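PDB 6HUN: ribulose bisphosphate carboxylase from Hyperthermus butylicus DSM 5456, which probably catalyses the carboxylation of ribulose 1,5-bisphosphate to two molecules of 3-phosphoglycerate, as a step of an archaeal pathway that degrades AMP. Local coordinates for residues Ala226-Arg229 against Ala230-Thr234; Arg254-Leu257 against Val258-Gly262; Leu220-Val223 against Met224-Ile227; Gly159-Ile163 against Leu164-Asp168; Ile268-Thr272 against Ala273-Ala277. All coordinates share one frame; numbering follows the deposited sequence.

Interaction 1: Ala226-Arg229 against Ala230-Thr234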
loop_
_atom_site.group_PDB
_atom_site.type_symbol
_atom_site.label_atom_id
_atom_site.label_comp_id
_atom_site.label_asym_id
_atom_site.label_seq_id
_atom_site.Cartn_x
_atom_site.Cartn_y
_atom_site.Cartn_z
ATOM N N ALA A 226 -14.609 26.925 15.659
ATOM C CA ALA A 226 -14.074 27.940 14.747
ATOM C C ALA A 226 -14.893 28.033 13.468
ATOM O O ALA A 226 -15.115 29.138 12.959
ATOM C CB ALA A 226 -12.615 27.670 14.385
ATOM N N ILE A 227 -15.352 26.894 12.946
ATOM C CA ILE A 227 -16.191 26.882 11.744
ATOM C C ILE A 227 -17.512 27.604 12.011
ATOM O O ILE A 227 -17.960 28.428 11.198
ATOM C CB ILE A 227 -16.415 25.430 11.280
ATOM C CG1 ILE A 227 -15.200 24.976 10.450
ATOM C CG2 ILE A 227 -17.674 25.230 10.472
ATOM C CD1 ILE A 227 -15.302 23.506 9.958
ATOM N N ASP A 228 -18.151 27.292 13.142
ATOM C CA ASP A 228 -19.444 27.899 13.475
ATOM C C ASP A 228 -19.346 29.427 13.572
ATOM O O ASP A 228 -20.264 30.147 13.150
ATOM C CB ASP A 228 -19.969 27.275 14.781
ATOM C CG ASP A 228 -21.298 27.893 15.250
ATOM O OD1 ASP A 228 -22.368 27.547 14.690
ATOM O OD2 ASP A 228 -21.250 28.724 16.183
ATOM N N ARG A 229 -18.267 29.945 14.155
ATOM C CA ARG A 229 -18.083 31.383 14.169
ATOM C C ARG A 229 -17.961 31.916 12.750
ATOM O O ARG A 229 -18.718 32.812 12.348
ATOM C CB ARG A 229 -16.861 31.745 15.003
ATOM C CG ARG A 229 -16.999 31.283 16.441
ATOM C CD ARG A 229 -16.696 32.414 17.418
ATOM N NE ARG A 229 -15.255 32.689 17.472
ATOM C CZ ARG A 229 -14.697 33.887 17.278
ATOM N NH1 ARG A 229 -15.450 34.944 16.989
ATOM N NH2 ARG A 229 -13.370 34.017 17.348
ATOM N N ALA A 230 -17.072 31.309 11.946
ATOM C CA ALA A 230 -16.820 31.802 10.597
ATOM C C ALA A 230 -18.054 31.735 9.709
ATOM O O ALA A 230 -18.256 32.645 8.891
ATOM C CB ALA A 230 -15.670 31.034 9.926
ATOM N N GLU A 231 -18.897 30.709 9.858
ATOM C CA GLU A 231 -20.116 30.656 9.055
ATOM C C GLU A 231 -21.097 31.749 9.485
ATOM O O GLU A 231 -21.831 32.302 8.659
ATOM C CB GLU A 231 -20.788 29.317 9.199
ATOM C CG GLU A 231 -19.958 28.149 8.516
ATOM C CD GLU A 231 -20.550 26.784 8.791
ATOM O OE1 GLU A 231 -21.009 26.548 9.918
ATOM O OE2 GLU A 231 -20.561 25.936 7.883
ATOM N N LYS A 232 -21.143 32.025 10.778
ATOM C CA LYS A 232 -22.108 33.010 11.278
ATOM C C LYS A 232 -21.724 34.432 10.894
ATOM O O LYS A 232 -22.605 35.286 10.690
ATOM C CB LYS A 232 -22.238 32.841 12.782
ATOM C CG LYS A 232 -23.165 31.725 13.164
ATOM C CD LYS A 232 -23.038 31.399 14.636
ATOM C CE LYS A 232 -23.961 30.245 15.059
ATOM N NZ LYS A 232 -23.663 29.755 16.425
ATOM N N GLU A 233 -20.429 34.709 10.801
ATOM C CA GLU A 233 -19.925 36.034 10.456
ATOM C C GLU A 233 -19.862 36.274 8.947
ATOM O O GLU A 233 -20.158 37.375 8.488
ATOM C CB GLU A 233 -18.549 36.222 11.095
ATOM C CG GLU A 233 -18.543 35.743 12.529
ATOM C CD GLU A 233 -17.829 36.674 13.474
ATOM O OE1 GLU A 233 -16.858 36.213 14.103
ATOM O OE2 GLU A 233 -18.248 37.861 13.588
ATOM N N THR A 234 -19.475 35.268 8.162
ATOM C CA THR A 234 -19.354 35.398 6.712
ATOM C C THR A 234 -20.655 35.124 5.973
ATOM O O THR A 234 -20.828 35.627 4.856
ATOM C CB THR A 234 -18.304 34.418 6.154
ATOM O OG1 THR A 234 -18.743 33.088 6.464
ATOM C CG2 THR A 234 -16.931 34.676 6.759
HETATM O O HOH W 1 -22.013 25.712 13.037
#
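Ala226 meets Ala230 through the backbone: Ala230 N donates to Ala226 O at 3.1 Å, one rung of the i to i+4 ladder that runs unbroken here. Ile227 takes the next rung, with Glu231 N at 2.8 Å from Ile227 O. Its CG2 methyl also lies alongside the Glu231 side chain, 3.6 Å from Glu231 OE1, while OE2 of that glutamate bonds Lys238 N beyond the helix. The Asp228 carboxylate comes within reach of the next turn, with CG opposite the backbone N (chi1 177°). Lys232, extended beyond CG, slants across to meet it, and Lys232 NZ reaches Asp228 OD2 at 2.6 Å on the syn lone pair. This is a short, charged hydrogen bond at the helix surface. The other oxygen, Asp228 OD1, accepts a water at 2.5 Å. Arg229 makes a looser pair: its chain bends at chi2 and chi3 and runs beside Glu233, bringing Arg229 NH1 to 3.5 Å from Glu233 OE1, with guanidinium and carboxylate planes 45° apart. The stronger partner of that carboxylate is the Tyr192 hydroxyl, and Arg229 also makes a cation-pi contact with the Tyr192 ring. One turn further, Thr234 N and Thr234 OG1 both donate to Ala230 O, from opposite faces of its carbonyl plane. Ile227 and Ala230 rest on Leu195 of helix 184-196, giving the helix an apolar side. Two i to i+4 salt bridges beside a buried apolar strip mark an amphipathic outer helix of the TIM barrel, here helix 216-234 between strands 201-203 and 239-243.

Interaction 2: Arg254-Leu257 against Val258-Gly262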
loop_
_atom_site.group_PDB
_atom_site.type_symbol
_atom_site.label_atom_id
_atom_site.label_comp_id
_atom_site.label_asym_id
_atom_site.label_seq_id
_atom_site.Cartn_x
_atom_site.Cartn_y
_atom_site.Cartn_z
ATOM N N ARG A 254 -13.757 7.922 14.928
ATOM C CA ARG A 254 -13.472 9.290 14.507
ATOM C C ARG A 254 -14.422 9.724 13.409
ATOM O O ARG A 254 -14.821 10.902 13.375
ATOM C CB ARG A 254 -11.998 9.430 14.071
ATOM C CG ARG A 254 -11.034 9.224 15.250
ATOM C CD ARG A 254 -9.527 9.039 14.896
ATOM N NE ARG A 254 -8.871 8.446 16.070
ATOM C CZ ARG A 254 -7.559 8.187 16.167
ATOM N NH1 ARG A 254 -6.732 8.510 15.197
ATOM N NH2 ARG A 254 -7.072 7.596 17.258
ATOM N N ILE A 255 -14.827 8.802 12.532
ATOM C CA ILE A 255 -15.790 9.159 11.502
ATOM C C ILE A 255 -17.136 9.488 12.133
ATOM O O ILE A 255 -17.833 10.438 11.713
ATOM C CB ILE A 255 -15.928 8.036 10.462
ATOM C CG1 ILE A 255 -14.636 7.938 9.620
ATOM C CG2 ILE A 255 -17.143 8.312 9.572
ATOM C CD1 ILE A 255 -14.572 6.726 8.632
ATOM N N LYS A 256 -17.510 8.745 13.182
ATOM C CA LYS A 256 -18.776 9.070 13.855
ATOM C C LYS A 256 -18.674 10.392 14.607
ATOM O O LYS A 256 -19.613 11.202 14.571
ATOM C CB LYS A 256 -19.180 7.931 14.801
ATOM C CG LYS A 256 -20.586 8.131 15.479
ATOM C CD LYS A 256 -20.958 6.862 16.219
ATOM C CE LYS A 256 -22.156 7.129 17.181
ATOM N NZ LYS A 256 -23.281 7.703 16.418
ATOM N N LEU A 257 -17.529 10.681 15.240
ATOM C CA LEU A 257 -17.397 11.974 15.921
ATOM C C LEU A 257 -17.492 13.132 14.931
ATOM O O LEU A 257 -18.116 14.159 15.224
ATOM C CB LEU A 257 -16.079 12.049 16.679
ATOM C CG LEU A 257 -15.851 11.346 18.015
ATOM C CD1 LEU A 257 -14.360 11.444 18.275
ATOM C CD2 LEU A 257 -16.677 12.031 19.150
ATOM N N VAL A 258 -16.848 12.996 13.765
ATOM C CA VAL A 258 -16.985 14.008 12.706
ATOM C C VAL A 258 -18.455 14.202 12.342
ATOM O O VAL A 258 -18.959 15.333 12.238
ATOM C CB VAL A 258 -16.153 13.586 11.472
ATOM C CG1 VAL A 258 -16.616 14.475 10.252
ATOM C CG2 VAL A 258 -14.700 13.758 11.778
ATOM N N ALA A 259 -19.149 13.101 12.083
ATOM C CA ALA A 259 -20.568 13.168 11.740
ATOM C C ALA A 259 -21.392 13.799 12.877
ATOM O O ALA A 259 -22.225 14.680 12.636
ATOM C CB ALA A 259 -21.080 11.755 11.425
ATOM N N ASP A 260 -21.169 13.360 14.127
ATOM C CA ASP A 260 -21.957 13.895 15.250
ATOM C C ASP A 260 -21.749 15.385 15.458
ATOM O O ASP A 260 -22.638 16.049 16.013
ATOM C CB ASP A 260 -21.608 13.154 16.537
ATOM C CG ASP A 260 -22.094 11.729 16.510
ATOM O OD1 ASP A 260 -22.955 11.467 15.632
ATOM O OD2 ASP A 260 -21.650 10.890 17.331
ATOM N N TYR A 261 -20.584 15.925 15.070
ATOM C CA TYR A 261 -20.351 17.364 15.175
ATOM C C TYR A 261 -20.847 18.134 13.968
ATOM O O TYR A 261 -20.617 19.346 13.897
ATOM C CB TYR A 261 -18.869 17.683 15.408
ATOM C CG TYR A 261 -18.410 17.543 16.847
ATOM C CD1 TYR A 261 -18.640 18.536 17.781
ATOM C CD2 TYR A 261 -17.768 16.415 17.268
ATOM C CE1 TYR A 261 -18.218 18.389 19.083
ATOM C CE2 TYR A 261 -17.344 16.268 18.542
ATOM C CZ TYR A 261 -17.570 17.253 19.447
ATOM O OH TYR A 261 -17.142 17.068 20.735
ATOM N N GLY A 262 -21.615 17.512 13.083
ATOM C CA GLY A 262 -22.165 18.278 11.985
ATOM C C GLY A 262 -21.166 18.637 10.894
ATOM O O GLY A 262 -21.501 19.449 10.041
#
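Leu257 and Tyr261 form the apolar part of this helical turn, Leu257 CD2 lying 4.3 Å from Tyr261 CE2. The ring comes still closer to the backbone: its edge faces the leucine carbonyl near the ring plane, with Tyr261 CD2 at 3.1 Å from Leu257 O. That same oxygen accepts Tyr261 N at 3.0 Å, so the ring and its own amide converge on one carbonyl. On the exposed side, Lys256 and Asp260 pair loosely. Lys256 CG stands opposite its backbone N (chi1 -175°), and the chain runs out straight before bending at its last torsion. It ends with Lys256 NZ 3.7 Å from Asp260 OD2, a long salt bridge. The carbon part of the lysine adds contact, as Lys256 CG sits 3.5 Å from Asp260 OD2.

Beneath the side chains, backbone bonds fix the turn. Asp260 N reaches Lys256 O at 2.7 Å, and Val258 and Ala259 close the preceding rungs onto Arg254 and Ile255. The helix then stops in a Schellman motif: Gly262, with phi 74°, is the C-prime residue, its N donating to Ala259 O at 2.9 Å while Asn263 N turns back to Val258 O. Farther out, Arg254 forms salt bridges with Glu250 and with Glu111 of the second subunit, tying this helix to the dimer interface. Around helix 248-260, Tyr261 packs on Leu220 and Lys221 of helix 216-234, Ile255 touches Leu284 and Tyr288 of helix 275-288, and Ile255 and Val258 both cover Ile266 of barrel strand 265-269.

Interaction 3: Leu220-Val223 against Met224-Ile227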
loop_
_atom_site.group_PDB
_atom_site.type_symbol
_atom_site.label_atom_id
_atom_site.label_comp_id
_atom_site.label_asym_id
_atom_site.label_seq_id
_atom_site.Cartn_x
_atom_site.Cartn_y
_atom_site.Cartn_z
ATOM N N LEU A 220 -10.953 18.371 17.008
ATOM C CA LEU A 220 -12.200 18.520 16.259
ATOM C C LEU A 220 -13.164 19.504 16.937
ATOM O O LEU A 220 -13.771 20.340 16.267
ATOM C CB LEU A 220 -12.859 17.149 16.111
ATOM C CG LEU A 220 -14.226 17.056 15.448
ATOM C CD1 LEU A 220 -14.086 17.622 14.042
ATOM C CD2 LEU A 220 -14.817 15.609 15.480
ATOM N N LYS A 221 -13.343 19.399 18.249
ATOM C CA LYS A 221 -14.165 20.390 18.955
ATOM C C LYS A 221 -13.674 21.815 18.698
ATOM O O LYS A 221 -14.472 22.725 18.431
ATOM C CB LYS A 221 -14.137 20.111 20.452
ATOM C CG LYS A 221 -14.637 18.734 20.873
ATOM C CD LYS A 221 -14.566 18.549 22.398
ATOM C CE LYS A 221 -15.647 19.352 23.121
ATOM N NZ LYS A 221 -15.364 20.826 23.208
ATOM N N GLU A 222 -12.366 22.049 18.839
ATOM C CA GLU A 222 -11.842 23.400 18.671
ATOM C C GLU A 222 -11.998 23.909 17.241
ATOM O O GLU A 222 -12.208 25.114 17.033
ATOM C CB GLU A 222 -10.379 23.468 19.090
ATOM C CG GLU A 222 -10.139 23.351 20.569
ATOM C CD GLU A 222 -10.822 24.453 21.322
ATOM O OE1 GLU A 222 -10.520 25.651 21.049
ATOM O OE2 GLU A 222 -11.681 24.122 22.172
ATOM N N VAL A 223 -11.889 23.027 16.245
ATOM C CA VAL A 223 -12.068 23.475 14.865
ATOM C C VAL A 223 -13.543 23.679 14.532
ATOM O O VAL A 223 -13.892 24.625 13.814
ATOM C CB VAL A 223 -11.394 22.495 13.878
ATOM C CG1 VAL A 223 -11.656 22.925 12.405
ATOM C CG2 VAL A 223 -9.919 22.428 14.184
ATOM N N MET A 224 -14.439 22.860 15.081
ATOM C CA MET A 224 -15.853 22.973 14.730
ATOM C C MET A 224 -16.490 24.201 15.357
ATOM O O MET A 224 -17.438 24.754 14.788
ATOM C CB MET A 224 -16.618 21.725 15.154
ATOM C CG MET A 224 -16.243 20.485 14.361
ATOM S SD MET A 224 -16.188 20.747 12.558
ATOM C CE MET A 224 -17.930 21.234 12.245
ATOM N N LYS A 225 -15.967 24.629 16.508
ATOM C CA LYS A 225 -16.339 25.927 17.086
ATOM C C LYS A 225 -15.820 27.067 16.213
ATOM O O LYS A 225 -16.518 28.075 16.015
ATOM C CB LYS A 225 -15.792 26.015 18.516
ATOM C CG LYS A 225 -16.232 27.184 19.377
ATOM C CD LYS A 225 -15.431 27.220 20.690
ATOM C CE LYS A 225 -14.865 25.828 21.064
ATOM N NZ LYS A 225 -14.384 25.804 22.490
ATOM N N ALA A 226 -14.609 26.925 15.659
ATOM C CA ALA A 226 -14.074 27.940 14.747
ATOM C C ALA A 226 -14.893 28.033 13.468
ATOM O O ALA A 226 -15.115 29.138 12.959
ATOM C CB ALA A 226 -12.615 27.670 14.385
ATOM N N ILE A 227 -15.352 26.894 12.946
ATOM C CA ILE A 227 -16.191 26.882 11.744
ATOM C C ILE A 227 -17.512 27.604 12.011
ATOM O O ILE A 227 -17.960 28.428 11.198
ATOM C CB ILE A 227 -16.415 25.430 11.280
ATOM C CG1 ILE A 227 -15.200 24.976 10.450
ATOM C CG2 ILE A 227 -17.674 25.230 10.472
ATOM C CD1 ILE A 227 -15.302 23.506 9.958
#
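Leu220 and Met224 run side by side in the same direction, Leu220 CD1 touching Met224 CG at 3.6 Å. With the leucine branch point opposite the backbone N, chi1 (176°) carries it toward the next turn, and chi2 turns the CD1 methyl onto Met224. Met224 starts differently: its CG stands beside its own backbone N, and this first torsion brings Met224 CG to 3.1 Å from Leu220 O. The bends at chi2 and chi3 then place the sulfur and CE, with Met224 SD 4.0 Å from Leu220 CD1.

A second pair is polar and spans three residues. Glu222 bends at chi2 (-60°), and Lys225 extends before turning at chi3, which at -24° is close to eclipsed. The two lie alongside each other, and Lys225 NZ donates to Glu222 OE2 at 3.2 Å. It arrives on the syn side but out of the carboxylate plane, a less well aligned bond than an in-plane approach would give.

Val223 contributes a wider apolar contact, Val223 CG1 to Ile227 CD1 at 4.4 Å, in addition to the main-chain bond from Ile227 N to Val223 O at 2.8 Å. Leu220, Val223 and Ile227 form the inner side of helix 216-234: all three lie on Tyr240 of strand 239-243, Val223 also meets Tyr187 of helix 184-196, and Leu220 packs against Leu257 and Val258 of helix 248-260.

Interaction 4: Gly159-Ile163 against Leu164-Asp168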
loop_
_atom_site.group_PDB
_atom_site.type_symbol
_atom_site.label_atom_id
_atom_site.label_comp_id
_atom_site.label_asym_id
_atom_site.label_seq_id
_atom_site.Cartn_x
_atom_site.Cartn_y
_atom_site.Cartn_z
ATOM N N GLY A 159 -22.136 17.028 -5.355
ATOM C CA GLY A 159 -22.556 16.943 -3.976
ATOM C C GLY A 159 -21.711 17.773 -3.039
ATOM O O GLY A 159 -22.229 18.290 -2.043
ATOM N N VAL A 160 -20.404 17.909 -3.327
ATOM C CA VAL A 160 -19.553 18.766 -2.514
ATOM C C VAL A 160 -19.915 20.230 -2.757
ATOM O O VAL A 160 -19.963 21.046 -1.817
ATOM C CB VAL A 160 -18.083 18.520 -2.855
ATOM C CG1 VAL A 160 -17.153 19.588 -2.251
ATOM C CG2 VAL A 160 -17.694 16.972 -2.450
ATOM N N ARG A 161 -20.142 20.585 -4.009
ATOM C CA ARG A 161 -20.565 21.986 -4.245
ATOM C C ARG A 161 -21.848 22.284 -3.484
ATOM O O ARG A 161 -22.095 23.430 -3.057
ATOM C CB ARG A 161 -20.755 22.235 -5.734
ATOM C CG ARG A 161 -19.477 22.265 -6.559
ATOM C CD ARG A 161 -19.768 22.745 -7.965
ATOM N NE ARG A 161 -18.536 23.048 -8.690
ATOM C CZ ARG A 161 -17.727 24.076 -8.457
ATOM N NH1 ARG A 161 -17.997 24.964 -7.511
ATOM N NH2 ARG A 161 -16.618 24.192 -9.162
ATOM N N GLU A 162 -22.729 21.301 -3.385
ATOM C CA GLU A 162 -23.998 21.596 -2.729
ATOM C C GLU A 162 -23.809 21.693 -1.227
ATOM O O GLU A 162 -24.424 22.548 -0.585
ATOM C CB GLU A 162 -25.054 20.562 -3.073
ATOM C CG GLU A 162 -25.476 20.626 -4.532
ATOM C CD GLU A 162 -26.027 19.291 -5.027
ATOM O OE1 GLU A 162 -26.978 19.306 -5.845
ATOM O OE2 GLU A 162 -25.498 18.231 -4.598
ATOM N N ILE A 163 -22.959 20.833 -0.649
ATOM C CA ILE A 163 -22.565 20.962 0.760
ATOM C C ILE A 163 -22.053 22.377 1.076
ATOM O O ILE A 163 -22.453 23.007 2.071
ATOM C CB ILE A 163 -21.495 19.909 1.104
ATOM C CG1 ILE A 163 -22.107 18.520 1.223
ATOM C CG2 ILE A 163 -20.724 20.335 2.376
ATOM C CD1 ILE A 163 -20.992 17.398 1.179
ATOM N N LEU A 164 -21.168 22.899 0.250
ATOM C CA LEU A 164 -20.560 24.190 0.536
ATOM C C LEU A 164 -21.402 25.370 0.018
ATOM O O LEU A 164 -21.075 26.527 0.329
ATOM C CB LEU A 164 -19.152 24.230 -0.049
ATOM C CG LEU A 164 -18.236 23.247 0.712
ATOM C CD1 LEU A 164 -16.880 23.125 0.082
ATOM C CD2 LEU A 164 -18.074 23.609 2.204
ATOM N N GLY A 165 -22.399 25.113 -0.817
ATOM C CA GLY A 165 -23.129 26.212 -1.461
ATOM C C GLY A 165 -22.294 27.025 -2.439
ATOM O O GLY A 165 -22.497 28.237 -2.562
ATOM N N ILE A 166 -21.337 26.388 -3.121
ATOM C CA ILE A 166 -20.400 27.038 -4.044
ATOM C C ILE A 166 -20.726 26.538 -5.447
ATOM O O ILE A 166 -20.364 25.423 -5.819
ATOM C CB ILE A 166 -18.941 26.767 -3.668
ATOM C CG1 ILE A 166 -18.696 27.203 -2.231
ATOM C CG2 ILE A 166 -17.972 27.425 -4.666
ATOM C CD1 ILE A 166 -17.387 26.822 -1.685
ATOM N N LYS A 167 -21.401 27.380 -6.235
ATOM C CA LYS A 167 -22.010 26.913 -7.474
ATOM C C LYS A 167 -21.005 26.671 -8.601
ATOM O O LYS A 167 -21.127 25.677 -9.319
ATOM C CB LYS A 167 -23.071 27.918 -7.932
ATOM C CG LYS A 167 -23.813 27.454 -9.170
ATOM C CD LYS A 167 -25.018 28.346 -9.461
ATOM C CE LYS A 167 -25.797 27.868 -10.676
ATOM N NZ LYS A 167 -25.086 28.167 -11.952
ATOM N N ASP A 168 -19.991 27.579 -8.795
ATOM C CA ASP A 168 -19.225 27.655 -10.043
ATOM C C ASP A 168 -17.726 27.765 -9.849
ATOM O O ASP A 168 -16.999 27.118 -10.586
ATOM C CB ASP A 168 -19.664 28.883 -10.907
ATOM C CG ASP A 168 -21.086 28.784 -11.361
ATOM O OD1 ASP A 168 -21.446 27.704 -11.884
ATOM O OD2 ASP A 168 -21.845 29.756 -11.176
#
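Arg161 and Ile166 are joined by the side-chain hydrogen bond within this turn: Arg161 NH1 donates to Ile166 O at 2.9 Å with an N-H...O angle of 158°. The oxygen lies in the guanidinium plane, at its edge, yet the nitrogen stands well above the plane of the carbonyl and off its lone pairs. An arginine chain extended from CG to NE spans the distance and lies along the loop, Arg161 CD coming within 3.5 Å of Lys167 O, an oxygen that sits over one guanidinium face. Outside the turn, NH2 forms a salt bridge with Asp399 and NH1 a second bond, to Arg169 O, so several partners fix the rotation of the group.

Backbone bonds end helix 156-164. Leu164 N closes the last regular rung to Val160 O at 3.0 Å. A Schellman motif follows, with Gly165 at positive phi (66°) as C-prime: Ile166 N bonds back to Arg161 O at 3.1 Å, and Gly165 N makes a weak bond to Glu162 O at 3.3 Å. The chain thereby leaves the helix and heads for strand 171-174, the first of the TIM barrel.

Apolar contacts are few and wide. Val160 CG1 stands 4.2 Å from Leu164 CD1, and Ile163 CG2 is equally far, 4.2 Å, from Leu164 CG. Val160, Leu164 and Ile166 each pack on Ile171 of that strand, while Val160 and Ile163 reach Phe265.

Interaction 5: Ile268-Thr272 against Ala273-Ala277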
loop_
_atom_site.group_PDB
_atom_site.type_symbol
_atom_site.label_atom_id
_atom_site.label_comp_id
_atom_site.label_asym_id
_atom_site.label_seq_id
_atom_site.Cartn_x
_atom_site.Cartn_y
_atom_site.Cartn_z
ATOM N N ILE A 268 -8.743 10.628 4.481
ATOM C CA ILE A 268 -8.077 9.348 4.752
ATOM C C ILE A 268 -6.868 9.204 3.829
ATOM O O ILE A 268 -6.908 9.580 2.643
ATOM C CB ILE A 268 -9.019 8.162 4.616
ATOM C CG1 ILE A 268 -8.248 6.879 5.009
ATOM C CG2 ILE A 268 -9.534 8.000 3.170
ATOM C CD1 ILE A 268 -9.176 5.772 5.312
ATOM N N ASP A 269 -5.762 8.787 4.427
ATOM C CA ASP A 269 -4.537 8.497 3.659
ATOM C C ASP A 269 -4.763 7.112 3.109
ATOM O O ASP A 269 -4.512 6.119 3.771
ATOM C CB ASP A 269 -3.318 8.562 4.554
ATOM C CG ASP A 269 -3.113 9.906 5.249
ATOM O OD1 ASP A 269 -3.818 10.926 5.038
ATOM O OD2 ASP A 269 -2.155 9.966 6.042
ATOM N N PHE A 270 -5.276 7.005 1.873
ATOM C CA PHE A 270 -5.800 5.692 1.508
ATOM C C PHE A 270 -4.705 4.684 1.143
ATOM O O PHE A 270 -5.019 3.507 0.992
ATOM C CB PHE A 270 -6.818 5.835 0.358
ATOM C CG PHE A 270 -6.255 6.465 -0.924
ATOM C CD1 PHE A 270 -5.757 5.663 -1.953
ATOM C CD2 PHE A 270 -6.312 7.848 -1.120
ATOM C CE1 PHE A 270 -5.296 6.237 -3.123
ATOM C CE2 PHE A 270 -5.814 8.469 -2.286
ATOM C CZ PHE A 270 -5.348 7.670 -3.290
ATOM N N LEU A 271 -3.474 5.132 0.898
ATOM C CA LEU A 271 -2.406 4.153 0.621
ATOM C C LEU A 271 -1.705 3.732 1.891
ATOM O O LEU A 271 -1.258 2.570 1.970
ATOM C CB LEU A 271 -1.376 4.722 -0.391
ATOM C CG LEU A 271 -2.102 4.930 -1.748
ATOM C CD1 LEU A 271 -1.077 5.710 -2.618
ATOM C CD2 LEU A 271 -2.614 3.653 -2.382
ATOM N N THR A 272 -1.658 4.582 2.921
ATOM C CA THR A 272 -1.015 4.149 4.175
ATOM C C THR A 272 -1.982 3.450 5.132
ATOM O O THR A 272 -1.549 2.504 5.831
ATOM C CB THR A 272 -0.365 5.360 4.883
ATOM O OG1 THR A 272 -1.361 6.287 5.325
ATOM C CG2 THR A 272 0.631 6.089 3.950
ATOM N N ALA A 273 -3.256 3.850 5.164
ATOM C CA ALA A 273 -4.259 3.025 5.854
ATOM C C ALA A 273 -4.625 1.808 5.008
ATOM O O ALA A 273 -4.794 0.692 5.521
ATOM C CB ALA A 273 -5.509 3.883 6.176
ATOM N N GLY A 274 -4.714 1.973 3.700
ATOM C CA GLY A 274 -4.897 0.869 2.790
ATOM C C GLY A 274 -6.275 0.892 2.103
ATOM O O GLY A 274 -7.190 1.607 2.502
ATOM N N TRP A 275 -6.359 0.159 0.996
ATOM C CA TRP A 275 -7.590 0.150 0.195
ATOM C C TRP A 275 -8.775 -0.358 0.986
ATOM O O TRP A 275 -9.875 0.160 0.832
ATOM C CB TRP A 275 -7.412 -0.722 -1.039
ATOM C CG TRP A 275 -6.455 -0.071 -2.013
ATOM C CD1 TRP A 275 -5.206 -0.523 -2.339
ATOM C CD2 TRP A 275 -6.697 1.076 -2.799
ATOM N NE1 TRP A 275 -4.642 0.333 -3.301
ATOM C CE2 TRP A 275 -5.538 1.313 -3.588
ATOM C CE3 TRP A 275 -7.801 1.934 -2.943
ATOM C CZ2 TRP A 275 -5.460 2.384 -4.544
ATOM C CZ3 TRP A 275 -7.697 3.040 -3.870
ATOM C CH2 TRP A 275 -6.535 3.226 -4.625
ATOM N N ALA A 276 -8.589 -1.393 1.815
ATOM C CA ALA A 276 -9.754 -1.866 2.554
ATOM C C ALA A 276 -10.246 -0.787 3.512
ATOM O O ALA A 276 -11.475 -0.617 3.707
ATOM C CB ALA A 276 -9.422 -3.211 3.291
ATOM N N ALA A 277 -9.335 -0.055 4.131
ATOM C CA ALA A 277 -9.755 1.049 5.012
ATOM C C ALA A 277 -10.540 2.092 4.237
ATOM O O ALA A 277 -11.541 2.658 4.746
ATOM C CB ALA A 277 -8.528 1.749 5.640
#
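This is the turn at the C-terminal end of TIM-barrel strand 265-269, leading into helix 275-288 of a beta-alpha-beta unit; in this fold such strand ends carry the active site. Accordingly, the side chain of Asp269 lies about 3 Å from that of His295, the predicted proton acceptor, and about 4 Å from that of Glu206, a predicted magnesium ligand. The turn closes through Ala273 N, which donates to Asp269 O at 2.9 Å with an N-H...O angle of 164°; Gly274 N adds only a weak bond to Phe270 O. Gly274 occupies the N-cap position with positive phi, at backbone angles where a CB would be pressed against the preceding carbonyl O. Ile268 CD1 packs against two alanine methyls, 4.2 Å from Ala273 CB and 4.1 Å from Ala277 CB. The second subunit is close by, packing on Thr272, Trp275 and Ala276, so the turn also belongs to the dimer interface. Phe270 places its CG in the crowded position between backbone N and carbonyl carbon (chi1 59°), swinging the ring beside Trp275. The aromatic planes are inclined at 48°, and Phe270 CD1 lies over one indole face while Leu271 CD2 touches Trp275 CZ2 at 3.8 Å.

All five contacts lie in the catalytic TIM barrel and follow the chain in the order 4, 3, 1, 2, 5. Interactions 3 and 1 are successive turns of helix 216-234, sharing Ala226 and Ile227, with centres about 10 Å apart. Interaction 2, on the next barrel helix, 248-260, has its centre about 12 Å from that of interaction 3 and touches it: Tyr261 CD2 lies 3.5 Å from Leu220 CD2. Interaction 4, on the helix leading into the first strand, is centred about 20 Å from interaction 2, without touching. Interaction 5 spans the end of strand 265-269 and the start of helix 275-288, about 32 Å between centres from interaction 1. Interactions 3, 1 and 2 thus belong to the outer helices, interaction 5 to the active-site end.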